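Nitrite oxidoreductase subunit A (Kuenenia stuttgartiensis, PDB 7B04) belongs to the molybdopterin oxidoreductase family and, in this model, holds a molybdenum atom, an iron/sulfur cluster and two MD1 molecules. Local coordinates at residues A443-K455 / E817-Q829. Sequence-based numbering, arbitrary orientation.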
ATOM      1  N   ALA B 443      51.097 -17.688 -13.123  1.00 60.90           N
ATOM      2  CA  ALA B 443      49.844 -18.382 -13.410  1.00 54.22           C
ATOM      3  C   ALA B 443      49.102 -18.722 -12.120  1.00 58.55           C
ATOM      4  O   ALA B 443      49.669 -19.366 -11.230  1.00 58.25           O
ATOM      5  CB  ALA B 443      50.113 -19.659 -14.204  1.00 47.16           C
ATOM      6  N   ILE B 444      47.825 -18.332 -12.076  1.00 58.12           N
ATOM      7  CA  ILE B 444      46.941 -18.487 -10.887  1.00 57.45           C
ATOM      8  C   ILE B 444      45.665 -19.230 -11.271  1.00 57.28           C
ATOM      9  O   ILE B 444      45.314 -19.262 -12.435  1.00 53.32           O
ATOM     10  CB  ILE B 444      46.635 -17.124 -10.244  1.00 59.72           C
ATOM     11  CG1 ILE B 444      45.550 -16.351 -10.990  1.00 58.01           C
ATOM     12  CG2 ILE B 444      47.900 -16.304 -10.109  1.00 59.06           C
ATOM     13  CD1 ILE B 444      45.405 -14.930 -10.526  1.00 48.45           C
ATOM     14  N   THR B 445      45.001 -19.796 -10.277  1.00 54.86           N
ATOM     15  CA  THR B 445      43.800 -20.614 -10.521  1.00 55.47           C
ATOM     16  C   THR B 445      42.566 -19.917  -9.958  1.00 55.46           C
ATOM     17  O   THR B 445      42.710 -18.893  -9.328  1.00 46.42           O
ATOM     18  CB  THR B 445      44.052 -22.048 -10.051  1.00 55.91           C
ATOM     19  OG1 THR B 445      43.467 -22.917 -11.010  1.00 64.26           O
ATOM     20  CG2 THR B 445      43.480 -22.364  -8.693  1.00 53.17           C
ATOM     21  N   ARG B 446      41.394 -20.452 -10.274  1.00 53.79           N
ATOM     22  CA  ARG B 446      40.093 -19.922  -9.807  1.00 56.72           C
ATOM     23  C   ARG B 446      40.044 -19.982  -8.289  1.00 57.03           C
ATOM     24  O   ARG B 446      39.551 -19.053  -7.684  1.00 53.85           O
ATOM     25  CB  ARG B 446      39.023 -20.913 -10.244  1.00 60.18           C
ATOM     26  CG  ARG B 446      37.668 -20.304 -10.541  1.00 56.91           C
ATOM     27  CD  ARG B 446      36.799 -21.444 -10.987  1.00 52.69           C
ATOM     28  NE  ARG B 446      35.616 -21.484 -10.169  1.00 60.00           N
ATOM     29  CZ  ARG B 446      34.771 -20.480 -10.037  1.00 62.17           C
ATOM     30  NH1 ARG B 446      35.127 -19.262 -10.388  1.00 58.15           N
ATOM     31  NH2 ARG B 446      33.565 -20.703  -9.569  1.00 58.86           N
ATOM     32  N   ASP B 447      40.518 -21.089  -7.733  1.00 55.58           N
ATOM     33  CA  ASP B 447      40.572 -21.348  -6.278  1.00 46.33           C
ATOM     34  C   ASP B 447      41.610 -20.465  -5.611  1.00 53.02           C
ATOM     35  O   ASP B 447      41.456 -20.213  -4.448  1.00 59.55           O
ATOM     36  CB  ASP B 447      40.844 -22.816  -5.994  1.00 43.59           C
ATOM     37  CG  ASP B 447      39.688 -23.688  -6.400  1.00 51.09           C
ATOM     38  OD1 ASP B 447      38.643 -23.147  -6.716  1.00 50.19           O
ATOM     39  OD2 ASP B 447      39.860 -24.893  -6.393  1.00 54.28           O
ATOM     40  N   ASP B 448      42.616 -19.978  -6.331  1.00 62.43           N
ATOM     41  CA  ASP B 448      43.689 -19.145  -5.723  1.00 68.83           C
ATOM     42  C   ASP B 448      43.172 -17.722  -5.573  1.00 62.45           C
ATOM     43  O   ASP B 448      43.551 -16.858  -6.343  1.00 53.19           O
ATOM     44  CB  ASP B 448      44.932 -19.092  -6.601  1.00 62.04           C
ATOM     45  CG  ASP B 448      45.610 -20.430  -6.745  1.00 70.57           C
ATOM     46  OD1 ASP B 448      45.151 -21.384  -6.131  1.00 71.54           O
ATOM     47  OD2 ASP B 448      46.597 -20.488  -7.455  1.00 74.18           O
ATOM     48  N   VAL B 449      42.363 -17.526  -4.549  1.00 57.42           N
ATOM     49  CA  VAL B 449      41.696 -16.235  -4.295  1.00 55.15           C
ATOM     50  C   VAL B 449      41.791 -15.981  -2.806  1.00 58.82           C
ATOM     51  O   VAL B 449      41.896 -16.907  -2.036  1.00 61.10           O
ATOM     52  CB  VAL B 449      40.229 -16.293  -4.742  1.00 58.20           C
ATOM     53  CG1 VAL B 449      39.382 -17.038  -3.739  1.00 56.81           C
ATOM     54  CG2 VAL B 449      39.673 -14.911  -4.994  1.00 51.41           C
ATOM     55  N   GLY B 450      41.752 -14.721  -2.464  1.00 59.24           N
ATOM     56  CA  GLY B 450      41.845 -14.258  -1.094  1.00 56.88           C
ATOM     57  C   GLY B 450      43.210 -14.548  -0.507  1.00 58.11           C
ATOM     58  O   GLY B 450      44.253 -14.297  -1.123  1.00 66.78           O
ATOM     59  N   GLU B 451      43.199 -15.101   0.704  1.00 58.63           N
ATOM     60  CA  GLU B 451      44.411 -15.412   1.446  1.00 58.29           C
ATOM     61  C   GLU B 451      45.138 -16.632   0.901  1.00 61.95           C
ATOM     62  O   GLU B 451      46.211 -16.965   1.417  1.00 68.16           O
ATOM     63  CB  GLU B 451      44.058 -15.638   2.918  1.00 50.43           C
ATOM     64  CG  GLU B 451      43.919 -14.370   3.738  1.00 52.48           C
ATOM     65  CD  GLU B 451      45.212 -13.988   4.425  1.00 66.30           C
ATOM     66  OE1 GLU B 451      45.928 -14.901   4.887  1.00 69.16           O
ATOM     67  OE2 GLU B 451      45.510 -12.779   4.509  1.00 75.92           O
ATOM     68  N   THR B 452      44.576 -17.307  -0.110  1.00 59.42           N
ATOM     69  CA  THR B 452      45.276 -18.413  -0.757  1.00 60.19           C
ATOM     70  C   THR B 452      46.532 -17.948  -1.490  1.00 60.69           C
ATOM     71  O   THR B 452      47.502 -18.707  -1.592  1.00 65.41           O
ATOM     72  CB  THR B 452      44.329 -19.133  -1.721  1.00 60.17           C
ATOM     73  OG1 THR B 452      43.150 -19.543  -1.014  1.00 60.07           O
ATOM     74  CG2 THR B 452      45.004 -20.357  -2.322  1.00 62.93           C
ATOM     75  N   LEU B 453      46.546 -16.703  -1.979  1.00 58.34           N
ATOM     76  CA  LEU B 453      47.730 -16.202  -2.666  1.00 61.50           C
ATOM     77  C   LEU B 453      48.849 -15.878  -1.692  1.00 60.22           C
ATOM     78  O   LEU B 453      50.022 -15.972  -2.061  1.00 65.79           O
ATOM     79  CB  LEU B 453      47.395 -14.973  -3.521  1.00 63.11           C
ATOM     80  CG  LEU B 453      46.339 -15.273  -4.595  1.00 64.47           C
ATOM     81  CD1 LEU B 453      45.469 -14.057  -4.786  1.00 54.90           C
ATOM     82  CD2 LEU B 453      46.955 -15.742  -5.914  1.00 63.43           C
ATOM     83  N   VAL B 454      48.519 -15.436  -0.478  1.00 61.58           N
ATOM     84  CA  VAL B 454      49.567 -15.164   0.501  1.00 61.55           C
ATOM     85  C   VAL B 454      50.192 -16.474   0.969  1.00 63.65           C
ATOM     86  O   VAL B 454      51.400 -16.538   1.233  1.00 69.67           O
ATOM     87  CB  VAL B 454      48.998 -14.353   1.692  1.00 59.34           C
ATOM     88  CG1 VAL B 454      50.035 -14.213   2.800  1.00 53.89           C
ATOM     89  CG2 VAL B 454      48.523 -12.986   1.227  1.00 57.10           C
ATOM     90  N   LYS B 455      49.389 -17.540   1.073  1.00 64.31           N
ATOM     91  CA  LYS B 455      49.921 -18.864   1.387  1.00 65.84           C
ATOM     92  C   LYS B 455      50.834 -19.366   0.276  1.00 62.23           C
ATOM     93  O   LYS B 455      51.847 -20.023   0.543  1.00 71.89           O
ATOM     94  CB  LYS B 455      48.778 -19.847   1.629  1.00 55.56           C
ATOM     95  N   GLU B 817      36.588 -16.929   4.601  1.00 46.91           N
ATOM     96  CA  GLU B 817      37.271 -18.212   4.500  1.00 49.28           C
ATOM     97  C   GLU B 817      38.053 -18.367   3.201  1.00 47.92           C
ATOM     98  O   GLU B 817      38.600 -19.446   2.945  1.00 43.45           O
ATOM     99  CB  GLU B 817      36.267 -19.359   4.650  1.00 44.24           C
ATOM    100  CG  GLU B 817      35.670 -19.481   6.044  1.00 44.48           C
ATOM    101  CD  GLU B 817      34.654 -20.601   6.147  1.00 51.85           C
ATOM    102  OE1 GLU B 817      34.308 -21.190   5.102  1.00 52.02           O
ATOM    103  OE2 GLU B 817      34.201 -20.894   7.274  1.00 54.27           O
ATOM    104  N   SER B 818      38.123 -17.316   2.380  1.00 52.85           N
ATOM    105  CA  SER B 818      38.914 -17.303   1.147  1.00 56.24           C
ATOM    106  C   SER B 818      38.445 -18.390   0.176  1.00 51.99           C
ATOM    107  O   SER B 818      39.208 -19.259  -0.254  1.00 53.56           O
ATOM    108  CB  SER B 818      40.410 -17.436   1.456  1.00 54.63           C
ATOM    109  OG  SER B 818      40.877 -16.318   2.190  1.00 58.35           O
ATOM    110  N   LEU B 819      37.156 -18.324  -0.161  1.00 45.73           N
ATOM    111  CA  LEU B 819      36.500 -19.196  -1.125  1.00 48.44           C
ATOM    112  C   LEU B 819      36.204 -18.438  -2.419  1.00 49.67           C
ATOM    113  O   LEU B 819      35.974 -17.225  -2.394  1.00 53.88           O
ATOM    114  CB  LEU B 819      35.197 -19.768  -0.554  1.00 47.26           C
ATOM    115  CG  LEU B 819      35.313 -21.096   0.203  1.00 49.83           C
ATOM    116  CD1 LEU B 819      36.225 -20.972   1.413  1.00 53.36           C
ATOM    117  CD2 LEU B 819      33.941 -21.600   0.624  1.00 50.27           C
ATOM    118  N   PRO B 820      36.236 -19.111  -3.566  1.00 45.68           N
ATOM    119  CA  PRO B 820      36.033 -18.413  -4.839  1.00 48.61           C
ATOM    120  C   PRO B 820      34.574 -18.073  -5.100  1.00 49.63           C
ATOM    121  O   PRO B 820      33.653 -18.735  -4.617  1.00 55.25           O
ATOM    122  CB  PRO B 820      36.548 -19.419  -5.875  1.00 46.91           C
ATOM    123  CG  PRO B 820      36.299 -20.744  -5.243  1.00 45.76           C
ATOM    124  CD  PRO B 820      36.519 -20.544  -3.764  1.00 47.44           C
ATOM    125  N   PHE B 821      34.377 -17.015  -5.884  1.00 50.00           N
ATOM    126  CA  PHE B 821      33.055 -16.632  -6.353  1.00 42.61           C
ATOM    127  C   PHE B 821      32.633 -17.544  -7.503  1.00 41.60           C
ATOM    128  O   PHE B 821      33.348 -18.472  -7.889  1.00 52.77           O
ATOM    129  CB  PHE B 821      33.045 -15.166  -6.785  1.00 39.42           C
ATOM    130  CG  PHE B 821      33.312 -14.197  -5.667  1.00 49.40           C
ATOM    131  CD1 PHE B 821      32.291 -13.794  -4.821  1.00 49.93           C
ATOM    132  CD2 PHE B 821      34.584 -13.686  -5.463  1.00 53.58           C
ATOM    133  CE1 PHE B 821      32.535 -12.901  -3.793  1.00 46.24           C
ATOM    134  CE2 PHE B 821      34.833 -12.794  -4.437  1.00 47.49           C
ATOM    135  CZ  PHE B 821      33.808 -12.400  -3.601  1.00 43.07           C
ATOM    136  N   TYR B 822      31.454 -17.283  -8.065  1.00 42.37           N
ATOM    137  CA  TYR B 822      30.886 -18.132  -9.113  1.00 47.28           C
ATOM    138  C   TYR B 822      31.065 -17.520 -10.498  1.00 49.68           C
ATOM    139  O   TYR B 822      30.181 -17.611 -11.355  1.00 50.22           O
ATOM    140  CB  TYR B 822      29.412 -18.404  -8.828  1.00 43.08           C
ATOM    141  CG  TYR B 822      29.156 -18.998  -7.460  1.00 45.30           C
ATOM    142  CD1 TYR B 822      29.356 -20.352  -7.219  1.00 46.52           C
ATOM    143  CD2 TYR B 822      28.721 -18.204  -6.407  1.00 42.54           C
ATOM    144  CE1 TYR B 822      29.127 -20.898  -5.970  1.00 41.54           C
ATOM    145  CE2 TYR B 822      28.489 -18.741  -5.153  1.00 39.82           C
ATOM    146  CZ  TYR B 822      28.694 -20.087  -4.941  1.00 42.44           C
ATOM    147  OH  TYR B 822      28.464 -20.628  -3.696  1.00 51.88           O
ATOM    148  N   THR B 823      32.208 -16.898 -10.734  1.00 47.80           N
ATOM    149  CA  THR B 823      32.610 -16.332 -12.012  1.00 48.18           C
ATOM    150  C   THR B 823      33.585 -17.257 -12.721  1.00 53.08           C
ATOM    151  O   THR B 823      34.047 -18.250 -12.154  1.00 51.95           O
ATOM    152  CB  THR B 823      33.250 -14.959 -11.795  1.00 44.25           C
ATOM    153  OG1 THR B 823      34.309 -15.070 -10.835  1.00 46.23           O
ATOM    154  CG2 THR B 823      32.221 -13.979 -11.295  1.00 42.64           C
ATOM    155  N   PRO B 824      33.902 -16.983 -13.990  1.00 56.33           N
ATOM    156  CA  PRO B 824      35.023 -17.700 -14.617  1.00 53.60           C
ATOM    157  C   PRO B 824      36.340 -17.536 -13.873  1.00 55.38           C
ATOM    158  O   PRO B 824      37.148 -18.472 -13.854  1.00 61.78           O
ATOM    159  CB  PRO B 824      35.086 -17.083 -16.020  1.00 53.85           C
ATOM    160  CG  PRO B 824      33.684 -16.682 -16.299  1.00 52.49           C
ATOM    161  CD  PRO B 824      33.120 -16.219 -14.982  1.00 56.86           C
ATOM    162  N   THR B 825      36.578 -16.384 -13.247  1.00 56.35           N
ATOM    163  CA  THR B 825      37.810 -16.159 -12.499  1.00 53.37           C
ATOM    164  C   THR B 825      37.698 -16.490 -11.017  1.00 50.38           C
ATOM    165  O   THR B 825      38.718 -16.483 -10.322  1.00 54.89           O
ATOM    166  CB  THR B 825      38.266 -14.699 -12.637  1.00 55.26           C
ATOM    167  OG1 THR B 825      37.299 -13.831 -12.034  1.00 48.28           O
ATOM    168  CG2 THR B 825      38.449 -14.324 -14.102  1.00 57.64           C
ATOM    169  N   GLY B 826      36.503 -16.786 -10.515  1.00 52.56           N
ATOM    170  CA  GLY B 826      36.352 -16.943  -9.083  1.00 56.49           C
ATOM    171  C   GLY B 826      36.484 -15.649  -8.320  1.00 49.95           C
ATOM    172  O   GLY B 826      36.722 -15.671  -7.109  1.00 50.20           O
ATOM    173  N   ARG B 827      36.341 -14.518  -9.010  1.00 50.54           N
ATOM    174  CA  ARG B 827      36.554 -13.199  -8.438  1.00 55.78           C
ATOM    175  C   ARG B 827      35.455 -12.267  -8.911  1.00 50.35           C
ATOM    176  O   ARG B 827      34.754 -12.539  -9.890  1.00 52.33           O
ATOM    177  CB  ARG B 827      37.916 -12.630  -8.837  1.00 51.11           C
ATOM    178  CG  ARG B 827      39.093 -13.321  -8.197  1.00 56.70           C
ATOM    179  CD  ARG B 827      40.362 -13.000  -8.960  1.00 53.73           C
ATOM    180  NE  ARG B 827      41.545 -13.468  -8.251  1.00 49.44           N
ATOM    181  CZ  ARG B 827      42.306 -12.691  -7.492  1.00 48.89           C
ATOM    182  NH1 ARG B 827      43.363 -13.198  -6.882  1.00 53.17           N
ATOM    183  NH2 ARG B 827      42.010 -11.408  -7.340  1.00 50.65           N
ATOM    184  N   LEU B 828      35.291 -11.177  -8.177  1.00 41.95           N
ATOM    185  CA  LEU B 828      34.298 -10.175  -8.590  1.00 52.86           C
ATOM    186  C   LEU B 828      34.815  -9.635  -9.914  1.00 51.69           C
ATOM    187  O   LEU B 828      35.945  -9.215  -9.922  1.00 53.03           O
ATOM    188  CB  LEU B 828      34.287  -9.077  -7.528  1.00 56.99           C
ATOM    189  CG  LEU B 828      33.863  -9.513  -6.132  1.00 53.54           C
ATOM    190  CD1 LEU B 828      34.023  -8.381  -5.149  1.00 42.86           C
ATOM    191  CD2 LEU B 828      32.433 -10.003  -6.129  1.00 49.18           C
ATOM    192  N   GLN B 829      33.979  -9.545 -10.943  1.00 44.78           N
ATOM    193  CA  GLN B 829      34.501  -9.118 -12.257  1.00 44.62           C
ATOM    194  C   GLN B 829      33.995  -7.743 -12.686  1.00 43.98           C
ATOM    195  O   GLN B 829      32.812  -7.507 -12.652  1.00 40.90           O
ATOM    196  CB  GLN B 829      34.171 -10.177 -13.305  1.00 43.25           C
ATOM    197  CG  GLN B 829      34.395 -11.593 -12.825  1.00 46.32           C
ATOM    198  CD  GLN B 829      34.836 -12.529 -13.919  1.00 52.09           C
ATOM    199  OE1 GLN B 829      35.470 -13.543 -13.681  1.00 49.82           O
ATOM    200  NE2 GLN B 829      34.507 -12.193 -15.142  1.00 53.38           N
TER
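Glu451 and Ser818 make the straighter of two hydrogen bonds joining residues 443-455 to residues 817-829: Glu451 N donates to Ser818 OG at 3.0 Å with an N-H...O angle of 160°. At Ser818 the chain leaves helical phi/psi after helix 812-816, with a positive phi, and OG lies beside the backbone N and anti to the carbonyl carbon, which turns it to the Glu451 N-H. Glu451 lies within a type II' turn from Val449 to Thr452, where Thr452 OG1 donates to Val449 O at 3.1 Å; the Glu451 carboxylate leads away, and OE2 forms a salt bridge with Lys379.

At the other end, the Arg446 chain bends at chi3 (125°) and carries its guanidinium into the loop 821-829. NH2 reaches Phe821 O at 2.8 Å, but the N-H...O angle of 117° marks a weak bond, with the carbonyl lying obliquely to the guanidinium. The loop has its own polar ties: Phe821 N donates to Gly826 O, Thr823 OG1 to Arg827 O at 2.7 Å, and Thr825 N to Gln829 OE1.

Between these ends, Val449 inserts its two methyls. CG1 faces the Leu819-Pro820 backbone, whereas CG2 packs 3.6 Å from Arg827 CG and lies over one face of that arginine's guanidinium, offset toward the rim. Leu453 CD1 meets the same group at its edge. Arg827 NH2 is satisfied by the carbonyls of Lys378 and Thr381, while Asp447 OD1, 3.7 Å from Pro820 CG, is hydrogen-bonded to Ser414.

The contact thus joins the chain following strand 440-444 to the loop after helix 812-816 through Val449 packing and two bonds that each pair a main-chain group with a side chain. Asp448 and Glu451 find their ionic partners, Lys456 and Lys379, outside the interface; both crossing bonds end on neutral oxygens, a serine hydroxyl and a main-chain carbonyl.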